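Local coordinates for protein 3-methylaspartate ammonia-lyase (PDB 1KKO) that catalyses the reversible, magnesium-dependent anti elimination of ammonia from L-threo-3-methylaspartate to give mesaconate, acting as a homodimer of the enolase superfamily, at residues A[383-388]-A[393-398]; A[250-255]-A[292-297]; A[30-35]-A[45-50]. All coordinates share one frame; numbering follows the deposited sequence.

Contact 1 (A[383-388]-A[393-398])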
HETATM    1  N   MSE A 383       0.292 -16.276  -6.297  1.00 11.71           N
HETATM    2  CA  MSE A 383      -0.561 -15.314  -5.616  1.00 11.67           C
HETATM    3  C   MSE A 383      -0.216 -13.907  -6.064  1.00 11.19           C
HETATM    4  O   MSE A 383       0.944 -13.534  -6.150  1.00 11.32           O
HETATM    5  CB  MSE A 383      -0.401 -15.419  -4.104  1.00 12.42           C
HETATM    6  CG  MSE A 383      -1.175 -14.342  -3.351  1.00 13.50           C
HETATM    7 SE   MSE A 383      -1.371 -14.699  -1.455  1.00 19.50          SE
HETATM    8  CE  MSE A 383       0.409 -15.048  -1.029  1.00 18.12           C
ATOM      9  N   LEU A 384      -1.243 -13.129  -6.355  1.00 10.84           N
ATOM     10  CA  LEU A 384      -1.063 -11.752  -6.777  1.00 10.62           C
ATOM     11  C   LEU A 384      -0.594 -10.824  -5.660  1.00 10.49           C
ATOM     12  O   LEU A 384      -1.143 -10.832  -4.553  1.00 11.40           O
ATOM     13  CB  LEU A 384      -2.379 -11.209  -7.332  1.00 10.89           C
ATOM     14  CG  LEU A 384      -2.402  -9.743  -7.789  1.00 11.46           C
ATOM     15  CD1 LEU A 384      -1.526  -9.537  -9.022  1.00 11.52           C
ATOM     16  CD2 LEU A 384      -3.840  -9.320  -8.060  1.00 11.95           C
ATOM     17  N   ILE A 385       0.414 -10.012  -5.975  1.00 10.26           N
ATOM     18  CA  ILE A 385       0.840  -8.927  -5.099  1.00 10.24           C
ATOM     19  C   ILE A 385      -0.195  -7.807  -5.247  1.00 10.10           C
ATOM     20  O   ILE A 385      -0.420  -7.275  -6.327  1.00 10.01           O
ATOM     21  CB  ILE A 385       2.249  -8.485  -5.482  1.00 10.31           C
ATOM     22  CG1 ILE A 385       3.238  -9.606  -5.180  1.00 10.74           C
ATOM     23  CG2 ILE A 385       2.627  -7.219  -4.747  1.00 11.19           C
ATOM     24  CD1 ILE A 385       4.591  -9.437  -5.808  1.00 11.16           C
ATOM     25  N   LYS A 386      -0.839  -7.478  -4.144  1.00 10.00           N
ATOM     26  CA  LYS A 386      -1.972  -6.580  -4.156  1.00  9.80           C
ATOM     27  C   LYS A 386      -2.146  -5.970  -2.771  1.00  9.47           C
ATOM     28  O   LYS A 386      -1.543  -6.444  -1.807  1.00  9.58           O
ATOM     29  CB  LYS A 386      -3.226  -7.369  -4.558  1.00  9.78           C
ATOM     30  CG  LYS A 386      -3.683  -8.366  -3.509  1.00 10.37           C
ATOM     31  CD  LYS A 386      -4.780  -9.278  -4.028  1.00 10.41           C
ATOM     32  CE  LYS A 386      -5.432 -10.045  -2.909  1.00 10.99           C
ATOM     33  NZ  LYS A 386      -6.620 -10.839  -3.357  1.00 10.93           N
ATOM     34  N   PRO A 387      -2.930  -4.898  -2.641  1.00  9.40           N
ATOM     35  CA  PRO A 387      -3.602  -4.200  -3.724  1.00  9.58           C
ATOM     36  C   PRO A 387      -2.703  -3.098  -4.270  1.00  9.74           C
ATOM     37  O   PRO A 387      -1.506  -3.078  -3.996  1.00 10.25           O
ATOM     38  CB  PRO A 387      -4.790  -3.592  -2.992  1.00 10.19           C
ATOM     39  CG  PRO A 387      -4.201  -3.189  -1.695  1.00  9.81           C
ATOM     40  CD  PRO A 387      -3.189  -4.248  -1.354  1.00  9.87           C
ATOM     41  N   GLY A 388      -3.290  -2.204  -5.057  1.00  9.86           N
ATOM     42  CA  GLY A 388      -2.582  -1.050  -5.579  1.00 10.33           C
ATOM     43  C   GLY A 388      -1.870  -1.259  -6.888  1.00 10.28           C
ATOM     44  O   GLY A 388      -1.604  -2.381  -7.307  1.00 10.67           O
ATOM     45  N   GLU A 393       3.943  -1.145  -2.388  1.00  9.90           N
ATOM     46  CA  GLU A 393       3.055  -1.250  -1.247  1.00  9.89           C
ATOM     47  C   GLU A 393       2.442  -2.639  -1.158  1.00  9.88           C
ATOM     48  O   GLU A 393       2.404  -3.235  -0.090  1.00 10.01           O
ATOM     49  CB  GLU A 393       1.973  -0.184  -1.328  1.00 10.29           C
ATOM     50  CG  GLU A 393       2.499   1.248  -1.298  1.00 10.52           C
ATOM     51  CD  GLU A 393       2.732   1.878  -2.663  1.00 10.71           C
ATOM     52  OE1 GLU A 393       2.433   3.087  -2.798  1.00 10.98           O
ATOM     53  OE2 GLU A 393       3.240   1.206  -3.583  1.00 11.05           O
ATOM     54  N   GLY A 394       1.943  -3.151  -2.273  1.00  9.80           N
ATOM     55  CA  GLY A 394       1.368  -4.487  -2.277  1.00  9.94           C
ATOM     56  C   GLY A 394       2.400  -5.531  -1.900  1.00  9.82           C
ATOM     57  O   GLY A 394       2.071  -6.499  -1.218  1.00 10.31           O
ATOM     58  N   LEU A 395       3.640  -5.373  -2.339  1.00  9.74           N
ATOM     59  CA  LEU A 395       4.640  -6.371  -1.999  1.00 10.09           C
ATOM     60  C   LEU A 395       4.897  -6.321  -0.495  1.00 10.17           C
ATOM     61  O   LEU A 395       4.981  -7.352   0.174  1.00 10.53           O
ATOM     62  CB  LEU A 395       5.944  -6.155  -2.772  1.00 10.89           C
ATOM     63  CG  LEU A 395       7.025  -7.186  -2.427  1.00 11.06           C
ATOM     64  CD1 LEU A 395       6.684  -8.571  -2.983  1.00 11.86           C
ATOM     65  CD2 LEU A 395       8.389  -6.707  -2.916  1.00 12.16           C
ATOM     66  N   ASN A 396       5.052  -5.123   0.037  1.00  9.96           N
ATOM     67  CA  ASN A 396       5.218  -4.954   1.471  1.00 10.26           C
ATOM     68  C   ASN A 396       4.089  -5.679   2.207  1.00 10.50           C
ATOM     69  O   ASN A 396       4.324  -6.422   3.147  1.00 11.47           O
ATOM     70  CB  ASN A 396       5.214  -3.438   1.733  1.00 10.78           C
ATOM     71  CG  ASN A 396       5.399  -3.053   3.175  1.00 12.65           C
ATOM     72  OD1 ASN A 396       5.275  -3.863   4.116  1.00 15.79           O
ATOM     73  ND2 ASN A 396       5.704  -1.777   3.365  1.00 12.92           N
ATOM     74  N   ILE A 397       2.848  -5.458   1.786  1.00  9.79           N
ATOM     75  CA  ILE A 397       1.698  -6.072   2.447  1.00 10.11           C
ATOM     76  C   ILE A 397       1.700  -7.604   2.337  1.00 10.30           C
ATOM     77  O   ILE A 397       1.558  -8.305   3.333  1.00 10.64           O
ATOM     78  CB  ILE A 397       0.398  -5.465   1.859  1.00  9.87           C
ATOM     79  CG1 ILE A 397       0.223  -4.016   2.350  1.00 10.24           C
ATOM     80  CG2 ILE A 397      -0.828  -6.326   2.190  1.00 10.64           C
ATOM     81  CD1 ILE A 397      -0.657  -3.190   1.479  1.00 10.92           C
ATOM     82  N   VAL A 398       1.852  -8.119   1.128  1.00 10.01           N
ATOM     83  CA  VAL A 398       1.720  -9.561   0.894  1.00  9.87           C
ATOM     84  C   VAL A 398       2.960 -10.343   1.335  1.00 10.13           C
ATOM     85  O   VAL A 398       2.856 -11.303   2.107  1.00 10.76           O
ATOM     86  CB  VAL A 398       1.380  -9.829  -0.570  1.00 10.15           C
ATOM     87  CG1 VAL A 398       1.405 -11.304  -0.854  1.00 10.44           C
ATOM     88  CG2 VAL A 398       0.009  -9.277  -0.885  1.00 10.68           C
TER
HETATM   89  O   HOH W   1       0.928  -1.822  -4.653  1.00 10.10           O

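Contact 2 (A[250-255]-A[292-297])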
ATOM      1  N   ASP A 250      -9.146 -17.275 -34.178  1.00 22.01           N
ATOM      2  CA  ASP A 250      -8.740 -18.607 -34.605  1.00 21.97           C
ATOM      3  C   ASP A 250      -7.805 -19.179 -33.546  1.00 21.45           C
ATOM      4  O   ASP A 250      -6.673 -18.719 -33.420  1.00 20.91           O
ATOM      5  CB  ASP A 250      -8.008 -18.481 -35.941  1.00 22.43           C
ATOM      6  CG  ASP A 250      -7.669 -19.811 -36.556  1.00 23.87           C
ATOM      7  OD1 ASP A 250      -7.512 -20.797 -35.813  1.00 24.28           O
ATOM      8  OD2 ASP A 250      -7.523 -19.955 -37.791  1.00 26.32           O
ATOM      9  N   PRO A 251      -8.247 -20.191 -32.801  1.00 20.97           N
ATOM     10  CA  PRO A 251      -7.419 -20.721 -31.706  1.00 21.00           C
ATOM     11  C   PRO A 251      -6.068 -21.240 -32.176  1.00 21.19           C
ATOM     12  O   PRO A 251      -5.069 -21.146 -31.459  1.00 20.92           O
ATOM     13  CB  PRO A 251      -8.244 -21.879 -31.131  1.00 21.20           C
ATOM     14  CG  PRO A 251      -9.527 -21.935 -31.858  1.00 21.31           C
ATOM     15  CD  PRO A 251      -9.521 -20.909 -32.946  1.00 20.72           C
ATOM     16  N   VAL A 252      -6.038 -21.811 -33.371  1.00 21.76           N
ATOM     17  CA  VAL A 252      -4.802 -22.328 -33.926  1.00 22.06           C
ATOM     18  C   VAL A 252      -3.788 -21.210 -34.218  1.00 21.79           C
ATOM     19  O   VAL A 252      -2.611 -21.332 -33.878  1.00 22.26           O
ATOM     20  CB  VAL A 252      -5.096 -23.194 -35.173  1.00 22.48           C
ATOM     21  CG1 VAL A 252      -3.823 -23.525 -35.917  1.00 23.13           C
ATOM     22  CG2 VAL A 252      -5.822 -24.473 -34.749  1.00 23.40           C
ATOM     23  N   ARG A 253      -4.241 -20.116 -34.821  1.00 21.63           N
ATOM     24  CA  ARG A 253      -3.346 -18.998 -35.116  1.00 21.58           C
ATOM     25  C   ARG A 253      -2.914 -18.329 -33.809  1.00 20.70           C
ATOM     26  O   ARG A 253      -1.779 -17.878 -33.675  1.00 20.75           O
ATOM     27  CB  ARG A 253      -4.028 -17.991 -36.040  1.00 21.97           C
ATOM     28  CG  ARG A 253      -4.170 -18.487 -37.485  1.00 23.66           C
ATOM     29  CD  ARG A 253      -5.084 -17.644 -38.347  1.00 25.72           C
ATOM     30  NE  ARG A 253      -4.599 -16.281 -38.531  1.00 26.80           N
ATOM     31  CZ  ARG A 253      -5.377 -15.256 -38.843  1.00 27.72           C
ATOM     32  NH1 ARG A 253      -6.682 -15.436 -39.003  1.00 28.13           N
ATOM     33  NH2 ARG A 253      -4.858 -14.041 -38.986  1.00 28.29           N
ATOM     34  N   CYS A 254      -3.829 -18.279 -32.848  1.00 19.72           N
ATOM     35  CA  CYS A 254      -3.517 -17.728 -31.536  1.00 19.39           C
ATOM     36  C   CYS A 254      -2.405 -18.550 -30.896  1.00 19.33           C
ATOM     37  O   CYS A 254      -1.419 -17.997 -30.399  1.00 18.50           O
ATOM     38  CB  CYS A 254      -4.759 -17.729 -30.649  1.00 19.31           C
ATOM     39  SG  CYS A 254      -5.990 -16.467 -31.073  1.00 19.56           S
ATOM     40  N   ALA A 255      -2.554 -19.869 -30.928  1.00 19.65           N
ATOM     41  CA  ALA A 255      -1.568 -20.760 -30.326  1.00 20.00           C
ATOM     42  C   ALA A 255      -0.217 -20.647 -31.018  1.00 20.63           C
ATOM     43  O   ALA A 255       0.818 -20.648 -30.369  1.00 20.65           O
ATOM     44  CB  ALA A 255      -2.056 -22.190 -30.355  1.00 19.97           C
ATOM     45  N   THR A 292      -5.151 -24.471 -25.993  1.00 17.97           N
ATOM     46  CA  THR A 292      -4.342 -25.404 -25.222  1.00 19.11           C
ATOM     47  C   THR A 292      -3.999 -26.623 -26.083  1.00 20.47           C
ATOM     48  O   THR A 292      -2.842 -27.046 -26.131  1.00 20.65           O
ATOM     49  CB  THR A 292      -5.113 -25.803 -23.958  1.00 18.94           C
ATOM     50  OG1 THR A 292      -5.291 -24.643 -23.129  1.00 18.78           O
ATOM     51  CG2 THR A 292      -4.305 -26.765 -23.081  1.00 20.18           C
ATOM     52  N   LYS A 293      -4.999 -27.150 -26.783  1.00 21.42           N
ATOM     53  CA  LYS A 293      -4.798 -28.301 -27.667  1.00 22.67           C
ATOM     54  C   LYS A 293      -3.706 -28.018 -28.689  1.00 22.86           C
ATOM     55  O   LYS A 293      -2.811 -28.843 -28.910  1.00 23.23           O
ATOM     56  CB  LYS A 293      -6.099 -28.642 -28.392  1.00 23.37           C
ATOM     57  CG  LYS A 293      -6.044 -29.933 -29.205  1.00 25.77           C
ATOM     58  CD  LYS A 293      -7.275 -30.106 -30.085  1.00 28.82           C
ATOM     59  CE  LYS A 293      -7.228 -31.415 -30.859  1.00 30.75           C
ATOM     60  NZ  LYS A 293      -8.270 -31.476 -31.917  1.00 32.32           N
ATOM     61  N   GLU A 294      -3.767 -26.861 -29.339  1.00 22.88           N
ATOM     62  CA  GLU A 294      -2.759 -26.531 -30.341  1.00 23.20           C
ATOM     63  C   GLU A 294      -1.368 -26.285 -29.735  1.00 23.53           C
ATOM     64  O   GLU A 294      -0.359 -26.657 -30.337  1.00 23.58           O
ATOM     65  CB  GLU A 294      -3.208 -25.351 -31.208  1.00 23.47           C
ATOM     66  CG  GLU A 294      -2.227 -24.951 -32.302  1.00 24.53           C
ATOM     67  CD  GLU A 294      -2.074 -25.976 -33.418  1.00 26.50           C
ATOM     68  OE1 GLU A 294      -2.799 -26.993 -33.434  1.00 26.97           O
ATOM     69  OE2 GLU A 294      -1.208 -25.750 -34.289  1.00 28.44           O
ATOM     70  N   LEU A 295      -1.299 -25.671 -28.553  1.00 23.72           N
ATOM     71  CA  LEU A 295      -0.008 -25.443 -27.900  1.00 23.91           C
ATOM     72  C   LEU A 295       0.699 -26.773 -27.664  1.00 24.79           C
ATOM     73  O   LEU A 295       1.903 -26.915 -27.911  1.00 24.73           O
ATOM     74  CB  LEU A 295      -0.198 -24.699 -26.579  1.00 23.34           C
ATOM     75  CG  LEU A 295      -0.484 -23.203 -26.729  1.00 21.79           C
ATOM     76  CD1 LEU A 295      -0.834 -22.594 -25.379  1.00 20.83           C
ATOM     77  CD2 LEU A 295       0.692 -22.486 -27.337  1.00 21.87           C
ATOM     78  N   THR A 296      -0.070 -27.733 -27.174  1.00 25.61           N
ATOM     79  CA  THR A 296       0.425 -29.082 -26.946  1.00 26.53           C
ATOM     80  C   THR A 296       0.888 -29.706 -28.259  1.00 27.25           C
ATOM     81  O   THR A 296       1.989 -30.249 -28.346  1.00 27.81           O
ATOM     82  CB  THR A 296      -0.680 -29.921 -26.322  1.00 26.57           C
ATOM     83  OG1 THR A 296      -0.994 -29.418 -25.014  1.00 27.87           O
ATOM     84  CG2 THR A 296      -0.208 -31.352 -26.080  1.00 26.56           C
ATOM     85  N   ARG A 297       0.061 -29.603 -29.295  1.00 27.80           N
ATOM     86  CA  ARG A 297       0.431 -30.169 -30.590  1.00 27.95           C
ATOM     87  C   ARG A 297       1.783 -29.645 -31.055  1.00 28.24           C
ATOM     88  O   ARG A 297       2.585 -30.389 -31.617  1.00 28.85           O
ATOM     89  CB  ARG A 297      -0.626 -29.861 -31.648  1.00 27.95           C
ATOM     90  CG  ARG A 297      -0.481 -30.730 -32.893  1.00 28.67           C
ATOM     91  CD  ARG A 297      -1.379 -30.319 -34.032  1.00 29.53           C
ATOM     92  NE  ARG A 297      -0.980 -29.026 -34.578  1.00 30.57           N
ATOM     93  CZ  ARG A 297       0.080 -28.831 -35.345  1.00 31.65           C
ATOM     94  NH1 ARG A 297       0.858 -29.855 -35.685  1.00 32.59           N
ATOM     95  NH2 ARG A 297       0.360 -27.612 -35.787  1.00 32.34           N
TER

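Contact 3 (A[30-35]-A[45-50])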
ATOM      1  N   ASP A  30      -7.855  12.937 -19.860  1.00 18.65           N
ATOM      2  CA  ASP A  30      -7.296  14.219 -19.511  1.00 18.19           C
ATOM      3  C   ASP A  30      -6.623  13.931 -18.185  1.00 16.32           C
ATOM      4  O   ASP A  30      -7.295  13.788 -17.155  1.00 15.92           O
ATOM      5  CB  ASP A  30      -8.393  15.257 -19.354  1.00 19.32           C
ATOM      6  CG  ASP A  30      -7.850  16.655 -19.130  1.00 22.00           C
ATOM      7  OD1 ASP A  30      -6.863  16.809 -18.387  1.00 21.62           O
ATOM      8  OD2 ASP A  30      -8.347  17.669 -19.683  1.00 25.96           O
ATOM      9  N   GLY A  31      -5.310  13.819 -18.216  1.00 15.38           N
ATOM     10  CA  GLY A  31      -4.572  13.399 -17.043  1.00 14.91           C
ATOM     11  C   GLY A  31      -5.016  11.997 -16.657  1.00 14.53           C
ATOM     12  O   GLY A  31      -5.012  11.086 -17.484  1.00 15.14           O
ATOM     13  N   PHE A  32      -5.421  11.829 -15.401  1.00 13.76           N
ATOM     14  CA  PHE A  32      -5.883  10.533 -14.900  1.00 13.39           C
ATOM     15  C   PHE A  32      -7.359  10.291 -15.159  1.00 13.90           C
ATOM     16  O   PHE A  32      -7.866   9.199 -14.895  1.00 14.85           O
ATOM     17  CB  PHE A  32      -5.658  10.510 -13.390  1.00 13.02           C
ATOM     18  CG  PHE A  32      -5.667   9.139 -12.768  1.00 13.02           C
ATOM     19  CD1 PHE A  32      -4.669   8.223 -13.046  1.00 12.71           C
ATOM     20  CD2 PHE A  32      -6.649   8.784 -11.862  1.00 12.41           C
ATOM     21  CE1 PHE A  32      -4.669   6.982 -12.445  1.00 13.92           C
ATOM     22  CE2 PHE A  32      -6.637   7.545 -11.259  1.00 12.64           C
ATOM     23  CZ  PHE A  32      -5.651   6.645 -11.562  1.00 13.24           C
ATOM     24  N   ILE A  33      -8.050  11.298 -15.674  1.00 14.61           N
ATOM     25  CA  ILE A  33      -9.490  11.265 -15.825  1.00 15.83           C
ATOM     26  C   ILE A  33      -9.889  10.805 -17.219  1.00 16.44           C
ATOM     27  O   ILE A  33      -9.418  11.356 -18.202  1.00 17.93           O
ATOM     28  CB  ILE A  33     -10.073  12.699 -15.562  1.00 16.23           C
ATOM     29  CG1 ILE A  33      -9.556  13.267 -14.239  1.00 16.55           C
ATOM     30  CG2 ILE A  33     -11.593  12.680 -15.607  1.00 17.24           C
ATOM     31  CD1 ILE A  33      -9.826  12.387 -13.052  1.00 17.25           C
ATOM     32  N   TYR A  34     -10.754   9.810 -17.307  1.00 16.55           N
ATOM     33  CA  TYR A  34     -11.301   9.411 -18.604  1.00 16.95           C
ATOM     34  C   TYR A  34     -12.462  10.315 -18.948  1.00 18.20           C
ATOM     35  O   TYR A  34     -13.285  10.635 -18.086  1.00 18.65           O
ATOM     36  CB  TYR A  34     -11.755   7.954 -18.579  1.00 17.10           C
ATOM     37  CG  TYR A  34     -10.624   6.983 -18.792  1.00 16.93           C
ATOM     38  CD1 TYR A  34     -10.048   6.827 -20.041  1.00 17.59           C
ATOM     39  CD2 TYR A  34     -10.119   6.223 -17.749  1.00 17.28           C
ATOM     40  CE1 TYR A  34      -9.015   5.946 -20.252  1.00 18.47           C
ATOM     41  CE2 TYR A  34      -9.073   5.330 -17.960  1.00 18.74           C
ATOM     42  CZ  TYR A  34      -8.529   5.198 -19.214  1.00 19.62           C
ATOM     43  OH  TYR A  34      -7.486   4.328 -19.453  1.00 22.91           O
ATOM     44  N   THR A  35     -12.536  10.721 -20.214  1.00 18.91           N
ATOM     45  CA  THR A  35     -13.589  11.621 -20.662  1.00 19.87           C
ATOM     46  C   THR A  35     -14.756  10.881 -21.297  1.00 20.00           C
ATOM     47  O   THR A  35     -14.713   9.668 -21.483  1.00 19.58           O
ATOM     48  CB  THR A  35     -13.040  12.645 -21.655  1.00 20.60           C
ATOM     49  OG1 THR A  35     -12.475  11.972 -22.781  1.00 21.51           O
ATOM     50  CG2 THR A  35     -11.886  13.436 -21.044  1.00 21.55           C
ATOM     51  N   SER A  45     -19.315   7.972 -13.742  1.00 19.62           N
ATOM     52  CA  SER A  45     -18.147   8.508 -14.457  1.00 18.82           C
ATOM     53  C   SER A  45     -17.385   7.299 -14.986  1.00 17.39           C
ATOM     54  O   SER A  45     -17.547   6.200 -14.467  1.00 17.19           O
ATOM     55  CB  SER A  45     -17.225   9.324 -13.558  1.00 19.07           C
ATOM     56  OG  SER A  45     -17.857  10.487 -13.081  1.00 20.86           O
ATOM     57  N   VAL A  46     -16.537   7.482 -15.990  1.00 15.78           N
ATOM     58  CA  VAL A  46     -15.787   6.358 -16.531  1.00 14.87           C
ATOM     59  C   VAL A  46     -14.827   5.800 -15.469  1.00 14.03           C
ATOM     60  O   VAL A  46     -14.619   4.584 -15.392  1.00 13.96           O
ATOM     61  CB  VAL A  46     -15.047   6.727 -17.836  1.00 15.22           C
ATOM     62  CG1 VAL A  46     -14.171   5.591 -18.291  1.00 15.48           C
ATOM     63  CG2 VAL A  46     -16.066   7.046 -18.935  1.00 16.26           C
ATOM     64  N   ARG A  47     -14.258   6.689 -14.663  1.00 13.19           N
ATOM     65  CA  ARG A  47     -13.379   6.299 -13.580  1.00 12.75           C
ATOM     66  C   ARG A  47     -13.877   6.948 -12.296  1.00 13.14           C
ATOM     67  O   ARG A  47     -14.133   8.151 -12.267  1.00 13.47           O
ATOM     68  CB  ARG A  47     -11.942   6.719 -13.892  1.00 12.25           C
ATOM     69  CG  ARG A  47     -10.984   6.663 -12.749  1.00 12.26           C
ATOM     70  CD  ARG A  47      -9.558   6.774 -13.192  1.00 12.74           C
ATOM     71  NE  ARG A  47      -9.097   5.517 -13.749  1.00 12.40           N
ATOM     72  CZ  ARG A  47      -7.954   5.349 -14.380  1.00 12.43           C
ATOM     73  NH1 ARG A  47      -7.602   4.141 -14.782  1.00 14.85           N
ATOM     74  NH2 ARG A  47      -7.168   6.390 -14.642  1.00 14.42           N
ATOM     75  N   GLN A  48     -14.011   6.134 -11.251  1.00 12.71           N
ATOM     76  CA  GLN A  48     -14.499   6.563  -9.947  1.00 12.99           C
ATOM     77  C   GLN A  48     -13.554   6.065  -8.862  1.00 11.98           C
ATOM     78  O   GLN A  48     -12.953   5.000  -8.985  1.00 12.04           O
ATOM     79  CB  GLN A  48     -15.925   6.023  -9.698  1.00 13.59           C
ATOM     80  CG  GLN A  48     -16.953   6.647 -10.621  1.00 15.46           C
ATOM     81  CD  GLN A  48     -18.347   6.126 -10.418  1.00 14.97           C
ATOM     82  OE1 GLN A  48     -19.022   5.806 -11.394  1.00 18.22           O
ATOM     83  NE2 GLN A  48     -18.781   6.015  -9.167  1.00 17.30           N
ATOM     84  N   ALA A  49     -13.413   6.838  -7.805  1.00 11.32           N
ATOM     85  CA  ALA A  49     -12.602   6.422  -6.668  1.00 11.25           C
ATOM     86  C   ALA A  49     -13.023   5.047  -6.178  1.00 11.00           C
ATOM     87  O   ALA A  49     -14.203   4.768  -6.008  1.00 11.51           O
ATOM     88  CB  ALA A  49     -12.751   7.403  -5.542  1.00 11.77           C
ATOM     89  N   GLY A  50     -12.057   4.174  -5.930  1.00 10.19           N
ATOM     90  CA  GLY A  50     -12.371   2.876  -5.370  1.00 10.26           C
ATOM     91  C   GLY A  50     -12.785   3.015  -3.914  1.00 10.79           C
ATOM     92  O   GLY A  50     -12.161   3.748  -3.145  1.00 10.72           O
TER
HETATM   93  O   HOH W   2     -13.478   9.465 -15.589  1.00 18.17           O

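Contact 1 (A[383-388]-A[393-398])
Gly394 gives helix 392-410 a hollow in its side, and the chain running out of the last strand of the TIM barrel, 382-384, is pressed into it: the carbonyl oxygens of Lys386 and Pro387 settle against Gly394 CA, where the absence of a side chain lets them come close. The two segments meet by fit of shape, with no direct hydrogen bond, and the CA atoms of Lys386 and Gly394 come to within 4.4 Å. Ile385 supplies the main bump from segment 383-388. Its CG2 branch lies anti to the backbone N and pushes against the helix backbone, 3.2 Å from Leu395 N. The longer branch runs alongside the Leu395 side chain in the same direction, bringing the two CD1 methyls to 3.6 Å. In return, Val398 sends a bump from the helix, its CG2 filling the dip at the backbone of Lys386, 3.4 Å from Lys386 O. Its other methyl meets selenomethionine Met383 tip to tip, with Val398 CG1 3.9 Å from Met383 CE. Next along the chain, Pro387, which follows a cis peptide bond, sets its ring across Ile397 at about a right angle, with Pro387 CD 3.9 Å from Ile397 CD1. Lys386 points its CB away from the helix, and its NZ forms a salt bridge with Glu363. Strand 169-170 covers part of the same seam through Leu169, which touches Met383, Ile385 and Val398. At the rim of the glycine hollow a water serves both segments, donating to Pro387 O at 2.8 Å and accepting from Gly394 N at 2.9 Å.

Contact 2 (A[250-255]-A[292-297])
Glu294 starts out extended, with chi1 at -179°, and then bends at chi2 (68°), a path that lays its methylene groups against Ala255 and carries its carboxylate across to Val252. The pair of helices illustrates how a charged residue can pack through its aliphatic part: Ala255 CB sits 3.4 Å from Glu294 CG, while Val252 CG1 approaches Glu294 OE2 at 3.8 Å. Leu295 closes the inner side, its CD2 lying 3.5 Å from Ala255 O. With a residue as small as alanine at the centre, the axes of the two short segments approach to 8.4 Å, crossing at -49°.

The acid end is steadied from its own helix. Arg297 holds it in a salt bridge through two nitrogens, NE to Glu294 OE1 at 3.0 Å and NH2 to Glu294 OE2 at 2.9 Å, both from the syn side but tilted out of the carboxylate plane. The facing helix is capped by Asp250, whose OD1 accepts weak bonds from the backbone N of Val252 and Arg253.

Helices 251-260 and 281-298 are outer helices of the barrel. Pro251 extends their seam onto Met287 and Ile291, and Leu295 continues inward past Ile258 to Ile304 on strand 303-306.

Contact 3 (A[30-35]-A[45-50])
A tight beta hairpin, turned by a type II' beta turn from Asp30 to Ile33, meets the start of strand 47-59 in the N-terminal domain, and the junction is an arginine held between two aromatic residues. Gly31 takes the positive phi of the turn, and Phe32, the residue after it, offers Arg47 both a carbonyl and a ring face. The arginine chain is extended as far as CD and bends at chi3, which swings the guanidinium in over the hairpin. There NH2 does double duty: it donates to Phe32 O at 2.9 Å with an N-H...O angle of 148°, and it lies over the centre of the Phe32 ring, 3.2 Å above its plane. This is a cation-pi contact, with Arg47 CZ 4.1 Å from the Phe32 ring centroid and the two planes tilted by 31°. On the opposite face of the guanidinium stands Tyr34, turned much more steeply, at 67°. It presents the edge of its ring, with Tyr34 CE2 3.7 Å from Arg47 NH1. Salt-bridged to Asp18 through NE, the guanidinium is thus fixed on both faces and at its rim.

Beside the arginine, Val46 packs against the root of the tyrosine, its CG1 3.4 Å from Tyr34 CB. The backbones are joined by a water that donates to Tyr34 O at 2.8 Å and accepts from Arg47 N at 3.0 Å.

The hairpin also lies at the dimer interface: Asp30 forms a salt bridge with Arg221 of the second subunit, and Phe32 N donates to Asp182 of that subunit. Helix 20-24 touches Tyr34 and Val46 through Ile23, and strand 3-18, the antiparallel neighbour of strand 47-59, brings Tyr16 edge-to-face with Phe32.

Overall arrangement
The three contacts follow one another along the chain without touching: contact 3 in the N-terminal domain, then contacts 2 and 1 in the barrel. Contact 1 is nearest the substrate pocket, the side chain of Leu384 lying about 4 Å from that of Gln172 and about 5 Å from a bound sulfate. Contact 3 approaches from the other domain, with the Arg47 side chain about 8 Å from that of Cys361; nearest atoms of contacts 1 and 3 are about 10 Å apart, and both touch the second subunit. Contact 2 is peripheral, its centre 33 Å from that of contact 1, and Leu295 stays about 12 Å, side chain to side chain, from the magnesium ligand Glu273.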